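Local coordinates for protein nucleoside permease NupG (Escherichia coli K-12, PDB 7DLA) that carries purine and pyrimidine nucleosides across the inner membrane together with protons, a broad-specificity symporter of the major facilitator superfamily driven by the proton motive force, at residues Ala290-Phe295 against Tyr390-Ala395; Trp70-Cys75 against Met107-Leu112; Val149-Gly154 against Val250-Ile255. The protein carries 1 engineered substitution. All blocks are in the same frame, centred on the assembly; numbering follows the deposited sequence.

Contact 1 (Ala290-Phe295 against Tyr390-Ala395); sequences AWILRF and YSVVLA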
ATOM      1  N   ALA A 290      -8.232  -9.829  13.058  1.00 57.21           N
ATOM      2  CA  ALA A 290      -6.807  -9.556  13.197  1.00 57.05           C
ATOM      3  C   ALA A 290      -6.527  -8.056  13.298  1.00 56.51           C
ATOM      4  O   ALA A 290      -5.617  -7.646  14.022  1.00 54.99           O
ATOM      5  CB  ALA A 290      -6.046 -10.186  12.028  1.00 57.71           C
ATOM      6  N   TRP A 291      -7.291  -7.224  12.578  1.00 56.66           N
ATOM      7  CA  TRP A 291      -7.081  -5.779  12.704  1.00 56.96           C
ATOM      8  C   TRP A 291      -7.326  -5.295  14.130  1.00 55.81           C
ATOM      9  O   TRP A 291      -6.603  -4.418  14.636  1.00 55.93           O
ATOM     10  CB  TRP A 291      -7.959  -5.000  11.726  1.00 58.19           C
ATOM     11  CG  TRP A 291      -7.398  -4.935  10.348  1.00 60.47           C
ATOM     12  CD1 TRP A 291      -7.879  -5.543   9.223  1.00 61.20           C
ATOM     13  CD2 TRP A 291      -6.193  -4.255   9.954  1.00 61.60           C
ATOM     14  NE1 TRP A 291      -7.061  -5.249   8.142  1.00 62.18           N
ATOM     15  CE2 TRP A 291      -6.022  -4.467   8.571  1.00 62.64           C
ATOM     16  CE3 TRP A 291      -5.246  -3.477  10.640  1.00 61.06           C
ATOM     17  CZ2 TRP A 291      -4.942  -3.934   7.860  1.00 67.10           C
ATOM     18  CZ3 TRP A 291      -4.167  -2.945   9.928  1.00 65.70           C
ATOM     19  CH2 TRP A 291      -4.026  -3.176   8.555  1.00 65.90           C
ATOM     20  N   ILE A 292      -8.359  -5.831  14.782  1.00 56.07           N
ATOM     21  CA  ILE A 292      -8.594  -5.519  16.190  1.00 55.34           C
ATOM     22  C   ILE A 292      -7.332  -5.793  16.979  1.00 55.14           C
ATOM     23  O   ILE A 292      -6.791  -4.906  17.656  1.00 53.89           O
ATOM     24  CB  ILE A 292      -9.757  -6.352  16.754  1.00 54.98           C
ATOM     25  CG1 ILE A 292     -11.040  -6.123  15.962  1.00 55.00           C
ATOM     26  CG2 ILE A 292      -9.949  -6.040  18.249  1.00 53.79           C
ATOM     27  CD1 ILE A 292     -12.171  -7.001  16.424  1.00 54.72           C
ATOM     28  N   LEU A 293      -6.872  -7.052  16.906  1.00 54.22           N
ATOM     29  CA  LEU A 293      -5.681  -7.457  17.654  1.00 54.16           C
ATOM     30  C   LEU A 293      -4.485  -6.558  17.355  1.00 54.89           C
ATOM     31  O   LEU A 293      -3.730  -6.180  18.263  1.00 54.60           O
ATOM     32  CB  LEU A 293      -5.326  -8.888  17.324  1.00 53.56           C
ATOM     33  CG  LEU A 293      -5.925 -10.016  18.116  1.00 53.01           C
ATOM     34  CD1 LEU A 293      -5.949 -11.195  17.180  1.00 53.78           C
ATOM     35  CD2 LEU A 293      -5.017 -10.310  19.283  1.00 52.87           C
ATOM     36  N   ARG A 294      -4.296  -6.214  16.085  1.00 55.01           N
ATOM     37  CA  ARG A 294      -3.184  -5.369  15.677  1.00 54.92           C
ATOM     38  C   ARG A 294      -3.227  -4.042  16.430  1.00 55.05           C
ATOM     39  O   ARG A 294      -2.302  -3.710  17.192  1.00 55.65           O
ATOM     40  CB  ARG A 294      -3.264  -5.168  14.158  1.00 55.44           C
ATOM     41  CG  ARG A 294      -1.998  -4.813  13.374  1.00 56.12           C
ATOM     42  CD  ARG A 294      -1.451  -3.428  13.679  1.00 59.75           C
ATOM     43  NE  ARG A 294      -0.417  -3.019  12.722  1.00 60.39           N
ATOM     44  CZ  ARG A 294       0.845  -3.435  12.682  1.00 57.18           C
ATOM     45  NH1 ARG A 294       1.304  -4.313  13.571  1.00 55.76           N
ATOM     46  NH2 ARG A 294       1.641  -2.960  11.730  1.00 57.15           N
ATOM     47  N   PHE A 295      -4.327  -3.293  16.264  1.00 54.93           N
ATOM     48  CA  PHE A 295      -4.432  -1.985  16.915  1.00 54.95           C
ATOM     49  C   PHE A 295      -4.416  -2.109  18.442  1.00 54.74           C
ATOM     50  O   PHE A 295      -3.855  -1.250  19.132  1.00 56.29           O
ATOM     51  CB  PHE A 295      -5.698  -1.270  16.464  1.00 55.66           C
ATOM     52  CG  PHE A 295      -5.725  -0.921  14.996  1.00 56.27           C
ATOM     53  CD1 PHE A 295      -4.759  -0.110  14.433  1.00 56.41           C
ATOM     54  CD2 PHE A 295      -6.768  -1.373  14.184  1.00 58.37           C
ATOM     55  CE1 PHE A 295      -4.802   0.228  13.085  1.00 57.40           C
ATOM     56  CE2 PHE A 295      -6.819  -1.042  12.838  1.00 58.20           C
ATOM     57  CZ  PHE A 295      -5.823  -0.239  12.290  1.00 59.09           C
ATOM     58  N   TYR A 390     -13.014   0.907  16.221  1.00 54.31           N
ATOM     59  CA  TYR A 390     -13.672   0.936  14.920  1.00 55.51           C
ATOM     60  C   TYR A 390     -13.484  -0.395  14.202  1.00 56.12           C
ATOM     61  O   TYR A 390     -14.401  -0.858  13.501  1.00 55.46           O
ATOM     62  CB  TYR A 390     -13.180   2.145  14.114  1.00 56.05           C
ATOM     63  CG  TYR A 390     -13.452   2.184  12.615  1.00 57.73           C
ATOM     64  CD1 TYR A 390     -14.567   2.823  12.092  1.00 57.89           C
ATOM     65  CD2 TYR A 390     -12.498   1.747  11.725  1.00 59.72           C
ATOM     66  CE1 TYR A 390     -14.770   2.918  10.727  1.00 58.41           C
ATOM     67  CE2 TYR A 390     -12.688   1.841  10.366  1.00 62.93           C
ATOM     68  CZ  TYR A 390     -13.819   2.425   9.868  1.00 59.68           C
ATOM     69  OH  TYR A 390     -13.960   2.494   8.493  1.00 61.91           O
ATOM     70  N   SER A 391     -12.342  -1.060  14.432  1.00 55.81           N
ATOM     71  CA  SER A 391     -12.203  -2.443  13.982  1.00 55.86           C
ATOM     72  C   SER A 391     -13.328  -3.316  14.532  1.00 54.86           C
ATOM     73  O   SER A 391     -13.856  -4.176  13.819  1.00 55.01           O
ATOM     74  CB  SER A 391     -10.837  -3.006  14.387  1.00 55.85           C
ATOM     75  OG  SER A 391      -9.808  -2.507  13.558  1.00 56.26           O
ATOM     76  N   VAL A 392     -13.701  -3.102  15.798  1.00 54.38           N
ATOM     77  CA  VAL A 392     -14.749  -3.899  16.437  1.00 53.89           C
ATOM     78  C   VAL A 392     -16.099  -3.633  15.790  1.00 54.22           C
ATOM     79  O   VAL A 392     -16.879  -4.557  15.529  1.00 53.94           O
ATOM     80  CB  VAL A 392     -14.804  -3.606  17.945  1.00 53.24           C
ATOM     81  CG1 VAL A 392     -16.200  -3.860  18.463  1.00 53.29           C
ATOM     82  CG2 VAL A 392     -13.845  -4.479  18.682  1.00 53.32           C
ATOM     83  N   VAL A 393     -16.420  -2.365  15.577  1.00 54.14           N
ATOM     84  CA  VAL A 393     -17.674  -2.052  14.901  1.00 54.60           C
ATOM     85  C   VAL A 393     -17.726  -2.774  13.565  1.00 55.49           C
ATOM     86  O   VAL A 393     -18.720  -3.434  13.228  1.00 56.71           O
ATOM     87  CB  VAL A 393     -17.837  -0.533  14.728  1.00 54.44           C
ATOM     88  CG1 VAL A 393     -19.052  -0.216  13.858  1.00 54.50           C
ATOM     89  CG2 VAL A 393     -17.905   0.173  16.096  1.00 53.99           C
ATOM     90  N   LEU A 394     -16.636  -2.676  12.795  1.00 56.38           N
ATOM     91  CA  LEU A 394     -16.545  -3.400  11.524  1.00 58.63           C
ATOM     92  C   LEU A 394     -16.753  -4.907  11.700  1.00 58.12           C
ATOM     93  O   LEU A 394     -17.419  -5.548  10.879  1.00 59.23           O
ATOM     94  CB  LEU A 394     -15.202  -3.119  10.848  1.00 57.23           C
ATOM     95  CG  LEU A 394     -15.022  -1.717  10.263  1.00 58.16           C
ATOM     96  CD1 LEU A 394     -13.722  -1.683   9.495  1.00 59.81           C
ATOM     97  CD2 LEU A 394     -16.204  -1.254   9.386  1.00 58.45           C
ATOM     98  N   ALA A 395     -16.186  -5.488  12.756  1.00 57.32           N
ATOM     99  CA  ALA A 395     -16.394  -6.903  13.025  1.00 57.64           C
ATOM    100  C   ALA A 395     -17.859  -7.196  13.228  1.00 59.56           C
ATOM    101  O   ALA A 395     -18.398  -8.168  12.679  1.00 62.84           O
ATOM    102  CB  ALA A 395     -15.618  -7.332  14.261  1.00 57.18           C
TER
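I292 lays its ethyl branch against S391, with CG1 3.5 Å from CB of the serine, at the place where the two helices come nearest. Here the axes lie 8.7 Å apart and run nearly antiparallel (168°). The small residues S391 and A395 leave room for I292 between the helices.

The tight, buried side belongs to S391. Its CB points at the other helix, and its OG lies between the F295 ring and CB of W291. OG is at the edge of the F295 ring, in the ring plane, 3.3 Å from CD2 and about as far from CE2. CB of W291 flanks the same oxygen at 3.6 Å, while the indole leads off elsewhere. E223, from the loop after helix 208-222, is hydrogen-bonded to S391 OG through OE2, which satisfies this buried hydroxyl.

The looser side lies nearer the protein surface, where I292 and V392 are both partly exposed, probably to lipid. With CG1 of I292 anti to its own carbonyl carbon (chi1 -58°) and the chain then extended (chi2 176°), CD1 is carried over to the far helix. It meets CG2 of V392 at 3.8 Å and, more loosely, CB of A395 at 4.1 Å. Cut back to an alanine here, the side chain would lose CG1 and CD1, which is likely to open a gap beside S391 and take from V392 and A395 the methyl that meets them.

The contact is therefore split by chemistry: aliphatic carbon toward the membrane, and on the inner side a serine hydroxyl that rests at an aromatic edge and is hydrogen-bonded to a glutamate. Between the helices themselves the hold is van der Waals, and the polar bond ties helix 380-402 to a third element of the fold.

Contact 2 (Trp70-Cys75 against Met107-Leu112); sequences WVYAIC and MPTLGL
T109 sets its side chain against both Y72 and C75, and each of its atoms has a different neighbour. CB comes first: it approaches the Y72 ring obliquely, 4.0 Å from CD1, and the two side chains cross at about a right angle. From there the residue forks. CG2, anti to the carbonyl carbon, turns to C75, where it lies 3.3 Å from CB and 4.0 Å from SG. The hydroxyl takes the slot between the backbone N and the carbonyl carbon (chi1 67°), and from it OG1 is hydrogen-bonded to Y106 O in the preceding turn and to Q14 NE2. The amide of Q14 also reaches the phenol through OE1, so one glutamine joins the polar ends of T109 and Y72.

One turn on, L112 extends the apolar part of the contact. Its CD1 meets CG1 of V71 at 3.6 Å, and its CB lies 4.3 Å from CD1 of Y72. The backbone of 107-112 is less regular than that of 70-75: it is kinked where the nitrogens of P108 and G111 make no bond to the turn before; proline has no hydrogen to give, and G111 N goes to P108 O, which L112 N also uses.

The two consecutive transmembrane helices pass at 149°, with 9.5 Å between axes. H76 meets the Y72 ring edge-to-face from the next turn. Around the pair, helix 3-19 brings Q14 and L10, helix 160-177 packs on Y72 through L172 and T176, and helix 37-64 covers C75, P108 and L112 with L58, M54 and A62.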
ATOM      1  N   TRP A  70       7.615   2.601 -22.791  1.00 63.93           N
ATOM      2  CA  TRP A  70       7.805   4.038 -22.821  1.00 63.14           C
ATOM      3  C   TRP A  70       6.907   4.731 -21.794  1.00 62.71           C
ATOM      4  O   TRP A  70       7.321   5.727 -21.177  1.00 61.74           O
ATOM      5  CB  TRP A  70       7.585   4.542 -24.237  1.00 64.43           C
ATOM      6  CG  TRP A  70       8.651   4.095 -25.219  1.00 64.53           C
ATOM      7  CD1 TRP A  70       8.456   3.543 -26.467  1.00 67.87           C
ATOM      8  CD2 TRP A  70      10.061   4.245 -25.075  1.00 63.52           C
ATOM      9  NE1 TRP A  70       9.662   3.298 -27.067  1.00 64.56           N
ATOM     10  CE2 TRP A  70      10.660   3.722 -26.232  1.00 63.20           C
ATOM     11  CE3 TRP A  70      10.879   4.753 -24.065  1.00 63.12           C
ATOM     12  CZ2 TRP A  70      12.037   3.693 -26.401  1.00 64.35           C
ATOM     13  CZ3 TRP A  70      12.252   4.723 -24.240  1.00 63.33           C
ATOM     14  CH2 TRP A  70      12.814   4.206 -25.395  1.00 64.45           C
ATOM     15  N   VAL A  71       5.704   4.193 -21.549  1.00 63.27           N
ATOM     16  CA  VAL A  71       4.813   4.808 -20.571  1.00 62.67           C
ATOM     17  C   VAL A  71       5.387   4.655 -19.158  1.00 61.69           C
ATOM     18  O   VAL A  71       5.416   5.616 -18.374  1.00 65.88           O
ATOM     19  CB  VAL A  71       3.394   4.216 -20.695  1.00 65.23           C
ATOM     20  CG1 VAL A  71       2.513   4.749 -19.615  1.00 65.75           C
ATOM     21  CG2 VAL A  71       2.795   4.558 -22.045  1.00 67.52           C
ATOM     22  N   TYR A  72       5.901   3.462 -18.834  1.00 61.27           N
ATOM     23  CA  TYR A  72       6.569   3.198 -17.558  1.00 59.97           C
ATOM     24  C   TYR A  72       7.751   4.140 -17.348  1.00 58.95           C
ATOM     25  O   TYR A  72       7.956   4.685 -16.242  1.00 57.87           O
ATOM     26  CB  TYR A  72       7.077   1.771 -17.592  1.00 59.84           C
ATOM     27  CG  TYR A  72       7.891   1.263 -16.431  1.00 58.80           C
ATOM     28  CD1 TYR A  72       7.267   0.907 -15.250  1.00 58.50           C
ATOM     29  CD2 TYR A  72       9.262   1.040 -16.532  1.00 58.75           C
ATOM     30  CE1 TYR A  72       7.968   0.377 -14.210  1.00 57.89           C
ATOM     31  CE2 TYR A  72       9.976   0.511 -15.477  1.00 57.96           C
ATOM     32  CZ  TYR A  72       9.309   0.180 -14.325  1.00 57.61           C
ATOM     33  OH  TYR A  72       9.946  -0.358 -13.248  1.00 57.27           O
ATOM     34  N   ALA A  73       8.565   4.300 -18.407  1.00 59.79           N
ATOM     35  CA  ALA A  73       9.687   5.226 -18.381  1.00 58.80           C
ATOM     36  C   ALA A  73       9.231   6.625 -18.005  1.00 57.84           C
ATOM     37  O   ALA A  73       9.755   7.225 -17.059  1.00 56.83           O
ATOM     38  CB  ALA A  73      10.361   5.226 -19.740  1.00 59.25           C
ATOM     39  N   ILE A  74       8.304   7.182 -18.786  1.00 58.39           N
ATOM     40  CA  ILE A  74       7.805   8.523 -18.510  1.00 57.87           C
ATOM     41  C   ILE A  74       7.413   8.633 -17.044  1.00 56.93           C
ATOM     42  O   ILE A  74       7.796   9.585 -16.346  1.00 58.12           O
ATOM     43  CB  ILE A  74       6.646   8.858 -19.478  1.00 58.11           C
ATOM     44  CG1 ILE A  74       7.097   8.612 -20.927  1.00 58.39           C
ATOM     45  CG2 ILE A  74       6.106  10.270 -19.270  1.00 58.11           C
ATOM     46  CD1 ILE A  74       6.373   9.380 -22.001  1.00 57.44           C
ATOM     47  N   CYS A  75       6.709   7.624 -16.541  1.00 57.37           N
ATOM     48  CA  CYS A  75       6.197   7.693 -15.181  1.00 57.12           C
ATOM     49  C   CYS A  75       7.309   7.822 -14.159  1.00 56.09           C
ATOM     50  O   CYS A  75       7.290   8.740 -13.339  1.00 55.93           O
ATOM     51  CB  CYS A  75       5.345   6.472 -14.881  1.00 57.85           C
ATOM     52  SG  CYS A  75       3.660   6.691 -15.332  1.00 56.74           S
ATOM     53  N   MET A 107       1.543   5.290  -9.210  1.00 61.00           N
ATOM     54  CA  MET A 107       0.453   4.323  -9.123  1.00 60.96           C
ATOM     55  C   MET A 107       0.264   3.513 -10.401  1.00 61.46           C
ATOM     56  O   MET A 107       0.189   2.277 -10.315  1.00 60.18           O
ATOM     57  CB  MET A 107      -0.821   5.088  -8.754  1.00 62.37           C
ATOM     58  CG  MET A 107      -0.922   5.489  -7.303  1.00 62.14           C
ATOM     59  SD  MET A 107       0.193   4.697  -6.131  1.00 60.10           S
ATOM     60  CE  MET A 107      -0.280   2.989  -6.158  1.00 58.33           C
ATOM     61  N   PRO A 108       0.201   4.114 -11.594  1.00 62.30           N
ATOM     62  CA  PRO A 108       0.040   3.295 -12.800  1.00 63.26           C
ATOM     63  C   PRO A 108       1.174   2.303 -13.033  1.00 60.15           C
ATOM     64  O   PRO A 108       0.958   1.244 -13.647  1.00 59.23           O
ATOM     65  CB  PRO A 108      -0.031   4.363 -13.898  1.00 65.14           C
ATOM     66  CG  PRO A 108      -0.604   5.553 -13.192  1.00 66.08           C
ATOM     67  CD  PRO A 108       0.159   5.549 -11.936  1.00 63.67           C
ATOM     68  N   THR A 109       2.393   2.613 -12.574  1.00 60.06           N
ATOM     69  CA  THR A 109       3.519   1.726 -12.862  1.00 59.07           C
ATOM     70  C   THR A 109       3.317   0.362 -12.222  1.00 57.87           C
ATOM     71  O   THR A 109       3.864  -0.633 -12.712  1.00 57.30           O
ATOM     72  CB  THR A 109       4.872   2.356 -12.423  1.00 58.20           C
ATOM     73  OG1 THR A 109       4.954   2.489 -11.000  1.00 57.59           O
ATOM     74  CG2 THR A 109       5.039   3.716 -13.044  1.00 57.26           C
ATOM     75  N   LEU A 110       2.483   0.301 -11.182  1.00 57.92           N
ATOM     76  CA  LEU A 110       2.225  -0.943 -10.466  1.00 57.64           C
ATOM     77  C   LEU A 110       1.636  -2.024 -11.375  1.00 57.97           C
ATOM     78  O   LEU A 110       1.928  -3.213 -11.194  1.00 58.15           O
ATOM     79  CB  LEU A 110       1.311  -0.641  -9.288  1.00 57.20           C
ATOM     80  CG  LEU A 110       1.958  -0.695  -7.903  1.00 57.34           C
ATOM     81  CD1 LEU A 110       3.217   0.161  -7.835  1.00 57.38           C
ATOM     82  CD2 LEU A 110       0.957  -0.197  -6.883  1.00 58.21           C
ATOM     83  N   GLY A 111       0.826  -1.638 -12.360  1.00 57.84           N
ATOM     84  CA  GLY A 111       0.370  -2.576 -13.358  1.00 57.66           C
ATOM     85  C   GLY A 111       1.226  -2.578 -14.602  1.00 58.68           C
ATOM     86  O   GLY A 111       1.242  -3.563 -15.347  1.00 59.54           O
ATOM     87  N   LEU A 112       1.928  -1.469 -14.849  1.00 59.14           N
ATOM     88  CA  LEU A 112       2.734  -1.394 -16.065  1.00 58.97           C
ATOM     89  C   LEU A 112       3.912  -2.366 -16.016  1.00 59.40           C
ATOM     90  O   LEU A 112       4.245  -3.002 -17.028  1.00 60.27           O
ATOM     91  CB  LEU A 112       3.187   0.038 -16.273  1.00 58.81           C
ATOM     92  CG  LEU A 112       2.096   0.766 -17.045  1.00 59.73           C
ATOM     93  CD1 LEU A 112       2.286   2.268 -16.999  1.00 62.44           C
ATOM     94  CD2 LEU A 112       2.048   0.256 -18.467  1.00 62.82           C
TER

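Contact 3 (Val149-Gly154 against Val250-Ile255); sequences VVSLSG and VQHASI
S151 and H252 bring the backbones together, their CA atoms 5.4 Å apart, and both chains leave regular helix close by. Helix 138-152 ends in a Schellman motif with G154 at positive phi (72°). In the other segment H252 leaves helical angles (phi -128°), a break between the short helix 248-251 and the long helix 253-299. S153 adds a clasp to the last turn of the first helix: its OG donates to V149 O at 2.7 Å, from above the carbonyl plane, and its backbone N uses the same oxygen.

In major facilitator transporters the fifth and eighth transmembrane spans, to which these segments belong, face each other across the boundary between the two six-helix halves, and this meeting lies at their periplasmic ends.

S151 does most of the touching. With OG anti to the backbone N (chi1 -163°), the hydroxyl projects to the second segment, 3.2 Å from CB of H252 and 3.4 Å from CG1 of I255. Its CB faces CD1 of I255 at 3.5 Å and CB of S254 at 3.6 Å. On the surface side, CG of L152 is only loosely set against CD1 of I255, 4.4 Å away. S151 OG is hydrogen-bonded to OE1 of E156, and OE2 of the same glutamate accepts a weak bond from S254 N across the boundary.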
ATOM      1  N   VAL A 149      17.688   0.002   5.083  1.00 58.95           N
ATOM      2  CA  VAL A 149      18.828   0.850   4.792  1.00 59.19           C
ATOM      3  C   VAL A 149      18.584   2.223   5.379  1.00 59.55           C
ATOM      4  O   VAL A 149      19.331   2.683   6.252  1.00 59.99           O
ATOM      5  CB  VAL A 149      19.073   0.930   3.273  1.00 59.04           C
ATOM      6  CG1 VAL A 149      20.021   2.051   2.955  1.00 58.24           C
ATOM      7  CG2 VAL A 149      19.585  -0.401   2.706  1.00 58.87           C
ATOM      8  N   VAL A 150      17.496   2.871   4.939  1.00 59.20           N
ATOM      9  CA  VAL A 150      17.208   4.224   5.412  1.00 59.54           C
ATOM     10  C   VAL A 150      17.122   4.247   6.930  1.00 59.43           C
ATOM     11  O   VAL A 150      17.588   5.193   7.569  1.00 59.40           O
ATOM     12  CB  VAL A 150      15.933   4.777   4.742  1.00 64.32           C
ATOM     13  CG1 VAL A 150      15.299   5.923   5.565  1.00 60.14           C
ATOM     14  CG2 VAL A 150      16.266   5.264   3.344  1.00 58.82           C
ATOM     15  N   SER A 151      16.576   3.191   7.542  1.00 59.89           N
ATOM     16  CA  SER A 151      16.597   3.147   8.998  1.00 60.19           C
ATOM     17  C   SER A 151      18.030   3.147   9.527  1.00 60.01           C
ATOM     18  O   SER A 151      18.381   3.976  10.372  1.00 60.08           O
ATOM     19  CB  SER A 151      15.829   1.933   9.512  1.00 59.66           C
ATOM     20  OG  SER A 151      15.524   2.094  10.890  1.00 59.94           O
ATOM     21  N   LEU A 152      18.878   2.243   9.015  1.00 59.85           N
ATOM     22  CA  LEU A 152      20.208   2.036   9.583  1.00 59.84           C
ATOM     23  C   LEU A 152      21.177   3.150   9.223  1.00 59.62           C
ATOM     24  O   LEU A 152      22.152   3.379   9.948  1.00 59.85           O
ATOM     25  CB  LEU A 152      20.780   0.710   9.115  1.00 59.79           C
ATOM     26  CG  LEU A 152      20.076  -0.536   9.610  1.00 60.03           C
ATOM     27  CD1 LEU A 152      20.438  -1.672   8.689  1.00 59.14           C
ATOM     28  CD2 LEU A 152      20.509  -0.825  11.034  1.00 60.96           C
ATOM     29  N   SER A 153      20.936   3.854   8.131  1.00 59.37           N
ATOM     30  CA  SER A 153      21.802   4.967   7.769  1.00 59.82           C
ATOM     31  C   SER A 153      21.503   6.248   8.538  1.00 59.57           C
ATOM     32  O   SER A 153      22.164   7.261   8.291  1.00 59.96           O
ATOM     33  CB  SER A 153      21.663   5.237   6.280  1.00 60.17           C
ATOM     34  OG  SER A 153      21.593   3.997   5.611  1.00 63.17           O
ATOM     35  N   GLY A 154      20.518   6.245   9.426  1.00 58.88           N
ATOM     36  CA  GLY A 154      20.098   7.466  10.085  1.00 58.64           C
ATOM     37  C   GLY A 154      19.337   8.474   9.245  1.00 58.73           C
ATOM     38  O   GLY A 154      19.444   9.675   9.503  1.00 58.65           O
ATOM     39  N   VAL A 250      13.023   2.223  19.181  1.00 67.57           N
ATOM     40  CA  VAL A 250      12.846   3.670  19.106  1.00 67.90           C
ATOM     41  C   VAL A 250      13.750   4.253  18.039  1.00 66.81           C
ATOM     42  O   VAL A 250      13.319   5.052  17.197  1.00 65.63           O
ATOM     43  CB  VAL A 250      13.130   4.322  20.465  1.00 68.52           C
ATOM     44  CG1 VAL A 250      13.619   5.715  20.263  1.00 69.98           C
ATOM     45  CG2 VAL A 250      11.884   4.378  21.269  1.00 72.52           C
ATOM     46  N   GLN A 251      15.027   3.859  18.064  1.00 67.24           N
ATOM     47  CA  GLN A 251      15.992   4.427  17.133  1.00 69.23           C
ATOM     48  C   GLN A 251      15.649   4.038  15.699  1.00 65.79           C
ATOM     49  O   GLN A 251      15.659   4.889  14.804  1.00 64.93           O
ATOM     50  CB  GLN A 251      17.414   3.973  17.514  1.00 69.56           C
ATOM     51  CG  GLN A 251      18.118   4.723  18.699  1.00 70.28           C
ATOM     52  CD  GLN A 251      18.450   6.176  18.379  1.00 76.63           C
ATOM     53  OE1 GLN A 251      17.665   6.874  17.722  1.00 78.47           O
ATOM     54  NE2 GLN A 251      19.638   6.635  18.813  1.00 73.99           N
ATOM     55  N   HIS A 252      15.270   2.772  15.477  1.00 65.19           N
ATOM     56  CA  HIS A 252      15.118   2.204  14.134  1.00 63.46           C
ATOM     57  C   HIS A 252      13.750   1.568  14.030  1.00 61.71           C
ATOM     58  O   HIS A 252      13.618   0.346  14.076  1.00 60.82           O
ATOM     59  CB  HIS A 252      16.201   1.207  13.870  1.00 63.99           C
ATOM     60  CG  HIS A 252      17.546   1.837  13.780  1.00 63.71           C
ATOM     61  ND1 HIS A 252      18.421   1.870  14.844  1.00 65.35           N
ATOM     62  CD2 HIS A 252      18.140   2.522  12.778  1.00 62.58           C
ATOM     63  CE1 HIS A 252      19.513   2.518  14.485  1.00 68.82           C
ATOM     64  NE2 HIS A 252      19.365   2.926  13.237  1.00 63.68           N
ATOM     65  N   ALA A 253      12.728   2.407  13.900  1.00 61.43           N
ATOM     66  CA  ALA A 253      11.371   1.883  13.847  1.00 60.39           C
ATOM     67  C   ALA A 253      11.138   1.111  12.561  1.00 59.79           C
ATOM     68  O   ALA A 253      10.481   0.064  12.582  1.00 59.76           O
ATOM     69  CB  ALA A 253      10.353   3.012  13.980  1.00 59.82           C
ATOM     70  N   SER A 254      11.677   1.603  11.437  1.00 59.30           N
ATOM     71  CA  SER A 254      11.512   0.900  10.173  1.00 58.92           C
ATOM     72  C   SER A 254      11.991  -0.546  10.273  1.00 59.08           C
ATOM     73  O   SER A 254      11.409  -1.438   9.644  1.00 61.19           O
ATOM     74  CB  SER A 254      12.228   1.654   9.056  1.00 58.56           C
ATOM     75  OG  SER A 254      11.692   2.958   8.914  1.00 58.13           O
ATOM     76  N   ILE A 255      12.962  -0.820  11.139  1.00 59.53           N
ATOM     77  CA  ILE A 255      13.430  -2.192  11.304  1.00 59.46           C
ATOM     78  C   ILE A 255      12.374  -3.049  12.002  1.00 58.53           C
ATOM     79  O   ILE A 255      12.216  -4.232  11.690  1.00 57.96           O
ATOM     80  CB  ILE A 255      14.768  -2.200  12.065  1.00 60.15           C
ATOM     81  CG1 ILE A 255      15.733  -1.266  11.360  1.00 60.31           C
ATOM     82  CG2 ILE A 255      15.379  -3.587  12.084  1.00 59.47           C
ATOM     83  CD1 ILE A 255      15.857  -1.583   9.912  1.00 60.01           C
TER

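Overall arrangement
In the twelve-helix transporter, contact 2 joins two helices of the amino-terminal half and contact 1 two of the carboxy-terminal half, on opposite sides of the chain's centre. Their centres are 35 Å apart and their nearest atoms about 16 Å. Contact 3 alone bridges the halves; its centre is 29 Å from that of contact 2 and 28 Å from that of contact 1. Contacts 1 and 3 use helix 253-299 in different membrane spans (281-300 and 248-268), their nearest atoms about 9 Å apart. Nucleosides probably pass between the halves, as in other members of the superfamily, which makes contact 3 the one likely to alter during transport, with contacts 1 and 2 internal to each half.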